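Local coordinates for Serine/threonine-protein kinase-like protein ACR4 (Arabidopsis thaliana, PDB 7A0J) that serves as a plant receptor kinase that controls formative cell divisions in root meristems in response to the CLE40 peptide, here represented by its extracellular propeller domain, at residues 68-73 / 99-104. Sequence-based numbering, arbitrary orientation.
With EDO (1,2-ethanediol), chain G.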
# COMPACT_ATOMS: atom_id res chain seq x y z
N PRO A 68 -9.28 11.21 -0.55
CA PRO A 68 -8.29 10.70 -1.50
C PRO A 68 -8.02 11.74 -2.60
O PRO A 68 -8.95 12.43 -2.99
CB PRO A 68 -8.89 9.41 -2.07
CG PRO A 68 -10.37 9.47 -1.72
CD PRO A 68 -10.51 10.41 -0.54
N TYR A 69 -6.77 11.85 -3.04
CA TYR A 69 -6.32 12.75 -4.14
C TYR A 69 -5.24 12.02 -4.95
O TYR A 69 -4.15 11.75 -4.39
CB TYR A 69 -5.79 14.07 -3.58
CG TYR A 69 -5.49 15.11 -4.63
CD1 TYR A 69 -6.48 15.96 -5.10
CD2 TYR A 69 -4.22 15.24 -5.17
CE1 TYR A 69 -6.22 16.91 -6.07
CE2 TYR A 69 -3.94 16.20 -6.13
CZ TYR A 69 -4.94 17.04 -6.58
OH TYR A 69 -4.68 17.98 -7.53
N CYS A 70 -5.55 11.71 -6.21
CA CYS A 70 -4.66 10.98 -7.14
C CYS A 70 -4.10 11.93 -8.20
O CYS A 70 -4.81 12.89 -8.58
CB CYS A 70 -5.39 9.82 -7.81
SG CYS A 70 -6.16 8.69 -6.62
N TRP A 71 -2.87 11.68 -8.66
CA TRP A 71 -2.24 12.39 -9.79
C TRP A 71 -1.48 11.39 -10.67
O TRP A 71 -1.13 10.30 -10.17
CB TRP A 71 -1.35 13.54 -9.30
CG TRP A 71 -0.18 13.15 -8.46
CD1 TRP A 71 1.11 13.01 -8.87
CD2 TRP A 71 -0.17 12.89 -7.04
NE1 TRP A 71 1.92 12.68 -7.82
CE2 TRP A 71 1.16 12.59 -6.68
CE3 TRP A 71 -1.15 12.88 -6.04
CZ2 TRP A 71 1.53 12.28 -5.38
CZ3 TRP A 71 -0.79 12.57 -4.75
CH2 TRP A 71 0.54 12.28 -4.42
N GLY A 72 -1.26 11.76 -11.93
CA GLY A 72 -0.79 10.86 -13.00
C GLY A 72 -1.77 10.84 -14.15
O GLY A 72 -2.44 11.87 -14.38
N ASN A 73 -1.87 9.71 -14.85
CA ASN A 73 -2.75 9.54 -16.03
C ASN A 73 -3.08 8.05 -16.18
O ASN A 73 -2.19 7.28 -16.57
CB ASN A 73 -2.10 10.14 -17.29
CG ASN A 73 -3.08 10.38 -18.41
OD1 ASN A 73 -4.20 9.86 -18.39
ND2 ASN A 73 -2.68 11.18 -19.39
N TYR A 99 -5.69 -0.95 -10.88
CA TYR A 99 -6.70 -0.15 -11.63
C TYR A 99 -7.88 0.23 -10.73
O TYR A 99 -8.98 0.46 -11.26
CB TYR A 99 -7.19 -0.93 -12.85
CG TYR A 99 -6.10 -1.60 -13.65
CD1 TYR A 99 -5.16 -0.86 -14.34
CD2 TYR A 99 -6.01 -2.99 -13.71
CE1 TYR A 99 -4.16 -1.47 -15.08
CE2 TYR A 99 -5.02 -3.61 -14.44
CZ TYR A 99 -4.09 -2.85 -15.13
OH TYR A 99 -3.10 -3.46 -15.86
N HIS A 100 -7.67 0.30 -9.41
CA HIS A 100 -8.73 0.65 -8.43
C HIS A 100 -8.11 1.34 -7.20
O HIS A 100 -6.93 1.10 -6.91
CB HIS A 100 -9.55 -0.59 -8.05
CG HIS A 100 -9.04 -1.33 -6.86
ND1 HIS A 100 -8.16 -2.39 -6.97
CD2 HIS A 100 -9.26 -1.16 -5.54
CE1 HIS A 100 -7.87 -2.84 -5.76
NE2 HIS A 100 -8.53 -2.10 -4.87
N LEU A 101 -8.92 2.15 -6.52
CA LEU A 101 -8.60 2.80 -5.23
C LEU A 101 -9.77 2.55 -4.26
O LEU A 101 -10.92 2.70 -4.70
CB LEU A 101 -8.40 4.30 -5.46
CG LEU A 101 -8.17 5.14 -4.20
CD1 LEU A 101 -6.84 4.79 -3.56
CD2 LEU A 101 -8.24 6.62 -4.52
N CYS A 102 -9.47 2.16 -3.02
CA CYS A 102 -10.46 2.00 -1.92
C CYS A 102 -10.13 2.97 -0.79
O CYS A 102 -8.93 3.13 -0.48
CB CYS A 102 -10.50 0.57 -1.39
SG CYS A 102 -11.18 -0.62 -2.57
N GLY A 103 -11.16 3.60 -0.21
CA GLY A 103 -11.04 4.51 0.95
C GLY A 103 -11.87 4.02 2.12
O GLY A 103 -13.06 3.71 1.92
N LEU A 104 -11.26 3.94 3.31
CA LEU A 104 -11.96 3.63 4.58
C LEU A 104 -12.68 4.89 5.06
O LEU A 104 -12.01 5.79 5.60
CB LEU A 104 -10.94 3.12 5.61
CG LEU A 104 -11.54 2.57 6.91
CD1 LEU A 104 -12.47 1.40 6.63
CD2 LEU A 104 -10.44 2.15 7.87
C1 EDO G . -2.00 20.48 -8.39
O1 EDO G . -2.88 20.70 -7.32
C2 EDO G . -1.38 19.13 -8.36
O2 EDO G . -2.31 18.07 -8.45
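The hydroxyl OH of Y69 lies 2.5 Å from O2 of a bound 1,2-ethanediol, a short hydrogen bond in which either oxygen could be the donor. O2 sits at the edge of the phenol ring, in its plane; the diol probably came from the crystallisation liquor. Y69 leaves strand 68-72 pointing away from strand 100-105; its chi1 of -172° sets CG opposite the backbone N and beside the carbonyl carbon. A phenylalanine here would keep the ring but would probably leave the diol oxygen without its phenolic mate. On the other face, P68 and C70 both point toward segment 99-104, where one methyl of L101 serves both: CD2 of L101 lies 3.6 Å from SG of C70 and 3.8 Å from CB of P68. The sulfur it touches is tied to C59 on the adjacent strand 57-62, so the methyl packs against a disulfide. V94 touches both P68 and L101 and extends this apolar seam. No hydrogen bond joins the two segments; the close contacts are between apolar side chains, and 115 Å² is buried, both sides summed. Such apolar packing between successive antiparallel sheets, here of repeats 2 and 3, is characteristic of a beta-propeller, the fold of this CRINKLY ectodomain.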